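Local atomic coordinates of effector protein HopAB2 (Pseudomonas syringae pv. tomato, PDB entry 3HGL), a protein that is recognised by the tomato resistance protein Pto, eliciting Prf-dependent hypersensitive cell death, and in susceptible plants acts as a virulence factor that suppresses this immunity. Residues F49-F53 with S65-L71; H25-M29 with A40-E45. One frame throughout, in Å; residues are numbered along the deposited sequence.

Contact 1: residues F49-F53 with S65-L71; sequences FRQHF and SELAIEL
Phe53 points its ring edge-on at the start of helix 66-80, so that its rim, not its face, meets most of what it touches there. Ring atom CE1 comes within 4.0 Å of Ser65 OG and 4.0 Å of Ala68 N, both near the ring plane, while Leu71 CD2 lies near that plane too but farther round the rim, 4.0 Å from Phe53 CE2. Leu67 reaches the ring obliquely, its CG 3.8 Å from Phe53 CZ. In both leucines CG is anti to the backbone N (chi1 180° in each), which sends the branched end out from the helix, Leu67 to Phe53 and Leu71 to both rings. The CD2 methyl of Leu67 also lies 3.6 Å from the carbonyl oxygen His52 O, and that of Leu71 packs obliquely on Phe49, 3.8 Å from CE1.

A broad, flat aromatic suits a place between two helices, and branched leucines one turn apart can pack around it; small Ala68 lets the rim approach the backbone. Ser65 suits the helix start because its OG accepts an almost straight bond from Ala68 N, 3.1 Å long, which satisfies that amide beside an apolar ring. The imidazole of His52 finds its polar partner in Gln15 of helix 5-18, and Ile61 touches both Phe49 and Phe53. This is apolar helix-to-helix packing beside an N-cap, within the small all-helical Pto-interaction domain.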
loop_
_atom_site.group_PDB
_atom_site.type_symbol
_atom_site.label_atom_id
_atom_site.label_comp_id
_atom_site.label_asym_id
_atom_site.label_seq_id
_atom_site.Cartn_x
_atom_site.Cartn_y
_atom_site.Cartn_z
ATOM N N PHE A 49 -3.494 -4.557 -3.570
ATOM C CA PHE A 49 -2.480 -5.033 -2.633
ATOM C C PHE A 49 -2.228 -6.541 -2.701
ATOM O O PHE A 49 -1.101 -6.992 -2.483
ATOM C CB PHE A 49 -2.842 -4.612 -1.203
ATOM C CG PHE A 49 -2.473 -3.183 -0.885
ATOM C CD1 PHE A 49 -1.453 -2.901 0.019
ATOM C CD2 PHE A 49 -3.125 -2.124 -1.509
ATOM C CE1 PHE A 49 -1.085 -1.585 0.298
ATOM C CE2 PHE A 49 -2.767 -0.798 -1.239
ATOM C CZ PHE A 49 -1.744 -0.529 -0.334
ATOM N N ARG A 50 -3.257 -7.326 -3.004
ATOM C CA ARG A 50 -3.055 -8.769 -3.098
ATOM C C ARG A 50 -2.102 -9.130 -4.237
ATOM O O ARG A 50 -1.414 -10.145 -4.175
ATOM C CB ARG A 50 -4.394 -9.494 -3.263
ATOM C CG ARG A 50 -5.097 -9.712 -1.928
ATOM C CD ARG A 50 -6.440 -10.417 -2.069
ATOM N NE ARG A 50 -7.000 -10.748 -0.759
ATOM C CZ ARG A 50 -8.222 -11.232 -0.563
ATOM N NH1 ARG A 50 -9.029 -11.444 -1.593
ATOM N NH2 ARG A 50 -8.638 -11.503 0.668
ATOM N N GLN A 51 -2.054 -8.288 -5.266
ATOM C CA GLN A 51 -1.164 -8.515 -6.407
ATOM C C GLN A 51 0.303 -8.253 -6.051
ATOM O O GLN A 51 1.213 -8.842 -6.640
ATOM C CB GLN A 51 -1.544 -7.584 -7.564
ATOM C CG GLN A 51 -2.877 -7.877 -8.212
ATOM C CD GLN A 51 -3.325 -6.766 -9.148
ATOM O OE1 GLN A 51 -2.528 -5.914 -9.554
ATOM N NE2 GLN A 51 -4.605 -6.776 -9.502
ATOM N N HIS A 52 0.518 -7.368 -5.082
ATOM C CA HIS A 52 1.860 -6.961 -4.668
ATOM C C HIS A 52 2.357 -7.547 -3.348
ATOM O O HIS A 52 3.556 -7.561 -3.085
ATOM C CB HIS A 52 1.901 -5.432 -4.621
ATOM C CG HIS A 52 1.541 -4.795 -5.928
ATOM N ND1 HIS A 52 2.417 -4.734 -6.987
ATOM C CD2 HIS A 52 0.376 -4.267 -6.374
ATOM C CE1 HIS A 52 1.811 -4.198 -8.031
ATOM N NE2 HIS A 52 0.570 -3.907 -7.685
ATOM N N PHE A 53 1.432 -8.018 -2.522
ATOM C CA PHE A 53 1.765 -8.626 -1.237
ATOM C C PHE A 53 0.999 -9.954 -1.245
ATOM O O PHE A 53 -0.046 -10.087 -0.616
ATOM C CB PHE A 53 1.300 -7.704 -0.100
ATOM C CG PHE A 53 2.012 -6.369 -0.070
ATOM C CD1 PHE A 53 3.290 -6.257 0.472
ATOM C CD2 PHE A 53 1.417 -5.230 -0.611
ATOM C CE1 PHE A 53 3.969 -5.031 0.473
ATOM C CE2 PHE A 53 2.088 -3.999 -0.616
ATOM C CZ PHE A 53 3.365 -3.901 -0.072
ATOM N N SER A 65 8.903 -4.815 5.813
ATOM C CA SER A 65 8.915 -5.119 4.383
ATOM C C SER A 65 9.555 -3.982 3.596
ATOM O O SER A 65 9.149 -2.826 3.720
ATOM C CB SER A 65 7.495 -5.339 3.863
ATOM O OG SER A 65 7.489 -5.288 2.446
ATOM N N GLU A 66 10.549 -4.313 2.777
ATOM C CA GLU A 66 11.236 -3.301 1.980
ATOM C C GLU A 66 10.259 -2.623 1.022
ATOM O O GLU A 66 10.321 -1.412 0.809
ATOM C CB GLU A 66 12.374 -3.940 1.181
ATOM C CG GLU A 66 13.381 -2.943 0.621
ATOM C CD GLU A 66 14.370 -3.594 -0.330
ATOM O OE1 GLU A 66 14.874 -4.690 -0.006
ATOM O OE2 GLU A 66 14.654 -3.009 -1.398
ATOM N N LEU A 67 9.355 -3.408 0.444
ATOM C CA LEU A 67 8.376 -2.861 -0.488
ATOM C C LEU A 67 7.390 -1.948 0.240
ATOM O O LEU A 67 7.080 -0.859 -0.237
ATOM C CB LEU A 67 7.619 -3.993 -1.194
ATOM C CG LEU A 67 6.543 -3.576 -2.205
ATOM C CD1 LEU A 67 7.161 -2.701 -3.298
ATOM C CD2 LEU A 67 5.911 -4.823 -2.821
ATOM N N ALA A 68 6.903 -2.398 1.393
ATOM C CA ALA A 68 5.955 -1.610 2.188
ATOM C C ALA A 68 6.575 -0.271 2.590
ATOM O O ALA A 68 5.930 0.777 2.509
ATOM C CB ALA A 68 5.543 -2.386 3.435
ATOM N N ILE A 69 7.828 -0.315 3.035
ATOM C CA ILE A 69 8.534 0.895 3.440
ATOM C C ILE A 69 8.619 1.882 2.278
ATOM O O ILE A 69 8.340 3.066 2.447
ATOM C CB ILE A 69 9.959 0.550 3.950
ATOM C CG1 ILE A 69 9.851 -0.216 5.276
ATOM C CG2 ILE A 69 10.793 1.830 4.124
ATOM C CD1 ILE A 69 11.174 -0.754 5.794
ATOM N N GLU A 70 8.997 1.396 1.098
ATOM C CA GLU A 70 9.094 2.262 -0.075
ATOM C C GLU A 70 7.711 2.754 -0.491
ATOM O O GLU A 70 7.547 3.896 -0.925
ATOM C CB GLU A 70 9.748 1.518 -1.244
ATOM C CG GLU A 70 11.219 1.186 -1.031
ATOM C CD GLU A 70 12.056 2.413 -0.687
ATOM O OE1 GLU A 70 11.807 3.496 -1.258
ATOM O OE2 GLU A 70 12.974 2.290 0.148
ATOM N N LEU A 71 6.713 1.887 -0.359
ATOM C CA LEU A 71 5.344 2.259 -0.713
ATOM C C LEU A 71 4.853 3.366 0.214
ATOM O O LEU A 71 4.181 4.294 -0.219
ATOM C CB LEU A 71 4.414 1.052 -0.604
ATOM C CG LEU A 71 2.941 1.328 -0.944
ATOM C CD1 LEU A 71 2.829 1.956 -2.329
ATOM C CD2 LEU A 71 2.155 0.018 -0.890
#

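Contact 2: residues H25-M29 with A40-E45; sequences HTRNM and AFSRVE
A capping box opens helix 43-52, and its glutamate reaches across to helix 23-35, where His25 and Thr26 bind it. Within the box Glu45 N donates to Ser42 OG and Ser42 N returns a bond to Glu45 OE1 (2.8 Å). The other oxygen, Glu45 OE2, accepts from His25 ND1 at 2.8 Å on its syn side and from Thr26 OG1 at 2.7 Å on its anti side, both tilted out of the carboxylate plane. Glu45 OE2 lies almost in the imidazole plane, the ring and carboxylate planes are 23° apart, and the histidine bond is nearly straight. With CG anti to the backbone N (chi1 173°), the His25 ring is carried toward the acid. Up to three donors hold the buried carboxylate and limit its rotation, which would probably favour the charged form.

Glutamate suits the place because its extended chain spans from cap to neighbouring helix. Met29, a selenomethionine, bends so that SE stands above the Phe41 face, 5.2 Å from the ring centroid, a distant Met-aromatic contact. Thr26 OG1 must divide its one proton between Glu45 and Asp22 O, its side chain touches Leu75 of helix 66-80, and Phe41 stacks on Phe49 in helix 43-52.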
loop_
_atom_site.group_PDB
_atom_site.type_symbol
_atom_site.label_atom_id
_atom_site.label_comp_id
_atom_site.label_asym_id
_atom_site.label_seq_id
_atom_site.Cartn_x
_atom_site.Cartn_y
_atom_site.Cartn_z
ATOM N N HIS A 25 -6.622 7.705 1.890
ATOM C CA HIS A 25 -7.196 6.604 2.661
ATOM C C HIS A 25 -6.232 5.414 2.639
ATOM O O HIS A 25 -6.056 4.720 3.638
ATOM C CB HIS A 25 -8.557 6.192 2.079
ATOM C CG HIS A 25 -9.142 4.960 2.707
ATOM N ND1 HIS A 25 -8.879 3.689 2.242
ATOM C CD2 HIS A 25 -9.956 4.806 3.779
ATOM C CE1 HIS A 25 -9.504 2.804 2.998
ATOM N NE2 HIS A 25 -10.165 3.456 3.938
ATOM N N THR A 26 -5.593 5.186 1.497
ATOM C CA THR A 26 -4.658 4.073 1.392
ATOM C C THR A 26 -3.500 4.280 2.366
ATOM O O THR A 26 -3.025 3.325 2.975
ATOM C CB THR A 26 -4.115 3.926 -0.042
ATOM O OG1 THR A 26 -5.217 3.927 -0.956
ATOM C CG2 THR A 26 -3.345 2.610 -0.193
ATOM N N ARG A 27 -3.048 5.524 2.519
ATOM C CA ARG A 27 -1.957 5.804 3.451
ATOM C C ARG A 27 -2.361 5.402 4.868
ATOM O O ARG A 27 -1.567 4.815 5.602
ATOM C CB ARG A 27 -1.587 7.293 3.453
ATOM C CG ARG A 27 -0.901 7.800 2.193
ATOM C CD ARG A 27 -0.365 9.222 2.423
ATOM N NE ARG A 27 0.656 9.238 3.467
ATOM C CZ ARG A 27 0.935 10.296 4.224
ATOM N NH1 ARG A 27 0.267 11.426 4.056
ATOM N NH2 ARG A 27 1.882 10.227 5.153
ATOM N N ASN A 28 -3.590 5.733 5.257
ATOM C CA ASN A 28 -4.077 5.388 6.596
ATOM C C ASN A 28 -4.110 3.892 6.812
ATOM O O ASN A 28 -3.689 3.395 7.860
ATOM C CB ASN A 28 -5.492 5.912 6.833
ATOM C CG ASN A 28 -5.572 7.409 6.803
ATOM O OD1 ASN A 28 -4.607 8.098 7.119
ATOM N ND2 ASN A 28 -6.740 7.933 6.434
HETATM N N MSE A 29 -4.637 3.168 5.831
HETATM C CA MSE A 29 -4.729 1.718 5.950
HETATM C C MSE A 29 -3.360 1.062 5.975
HETATM O O MSE A 29 -3.135 0.132 6.749
HETATM C CB MSE A 29 -5.555 1.132 4.802
HETATM C CG MSE A 29 -7.056 1.318 4.941
HETATM SE SE MSE A 29 -7.722 0.642 6.624
HETATM C CE MSE A 29 -7.688 2.315 7.580
ATOM N N ALA A 40 -9.072 -2.489 7.050
ATOM C CA ALA A 40 -10.252 -2.656 6.215
ATOM C C ALA A 40 -10.040 -1.934 4.883
ATOM O O ALA A 40 -10.643 -0.891 4.609
ATOM C CB ALA A 40 -11.493 -2.122 6.927
ATOM N N PHE A 41 -9.156 -2.494 4.062
ATOM C CA PHE A 41 -8.873 -1.932 2.747
ATOM C C PHE A 41 -10.143 -1.983 1.916
ATOM O O PHE A 41 -10.943 -2.910 2.054
ATOM C CB PHE A 41 -7.783 -2.748 2.043
ATOM C CG PHE A 41 -6.412 -2.539 2.608
ATOM C CD1 PHE A 41 -5.699 -1.375 2.323
ATOM C CD2 PHE A 41 -5.845 -3.485 3.451
ATOM C CE1 PHE A 41 -4.436 -1.157 2.875
ATOM C CE2 PHE A 41 -4.582 -3.277 4.009
ATOM C CZ PHE A 41 -3.876 -2.109 3.720
ATOM N N SER A 42 -10.333 -0.991 1.057
ATOM C CA SER A 42 -11.509 -0.975 0.195
ATOM C C SER A 42 -11.372 -2.142 -0.784
ATOM O O SER A 42 -10.312 -2.773 -0.869
ATOM C CB SER A 42 -11.574 0.334 -0.586
ATOM O OG SER A 42 -10.519 0.395 -1.533
ATOM N N ARG A 43 -12.434 -2.433 -1.528
ATOM C CA ARG A 43 -12.369 -3.523 -2.490
ATOM C C ARG A 43 -11.260 -3.269 -3.509
ATOM O O ARG A 43 -10.496 -4.171 -3.842
ATOM C CB ARG A 43 -13.713 -3.690 -3.204
ATOM C CG ARG A 43 -14.835 -4.147 -2.283
ATOM C CD ARG A 43 -16.071 -4.553 -3.069
ATOM N NE ARG A 43 -17.096 -5.123 -2.199
ATOM C CZ ARG A 43 -18.258 -5.605 -2.630
ATOM N NH1 ARG A 43 -18.547 -5.590 -3.924
ATOM N NH2 ARG A 43 -19.132 -6.104 -1.763
ATOM N N VAL A 44 -11.170 -2.037 -3.996
ATOM C CA VAL A 44 -10.142 -1.685 -4.970
ATOM C C VAL A 44 -8.737 -1.850 -4.378
ATOM O O VAL A 44 -7.867 -2.467 -4.997
ATOM C CB VAL A 44 -10.323 -0.233 -5.470
ATOM C CG1 VAL A 44 -9.121 0.191 -6.301
ATOM C CG2 VAL A 44 -11.590 -0.134 -6.312
ATOM N N GLU A 45 -8.522 -1.306 -3.181
ATOM C CA GLU A 45 -7.218 -1.402 -2.528
ATOM C C GLU A 45 -6.831 -2.851 -2.259
ATOM O O GLU A 45 -5.705 -3.267 -2.531
ATOM C CB GLU A 45 -7.216 -0.631 -1.200
ATOM C CG GLU A 45 -7.541 0.852 -1.336
ATOM C CD GLU A 45 -7.747 1.548 0.003
ATOM O OE1 GLU A 45 -8.265 0.901 0.935
ATOM O OE2 GLU A 45 -7.409 2.748 0.113
#

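Helix 43-52 is shared by the two contacts: contact 2 uses its beginning and the loop before it, contact 1 its far end. Along the chain they come in series, contact 2 closing before contact 1 opens, with centres about 13 Å apart on opposite sides of the chain's centre. Helix 43-52 is thereby joined to helix 23-35 at one end, through the hydrogen-bonded Glu45 and the contact of Met29 with Phe41, and to helix 66-80 at the other, through apolar packing. Phe49 bridges them, its CZ lying 3.5 Å from Thr26 CG2. Together the contacts tie three of the five helices into one compact domain, the part of the effector that Pto recognises.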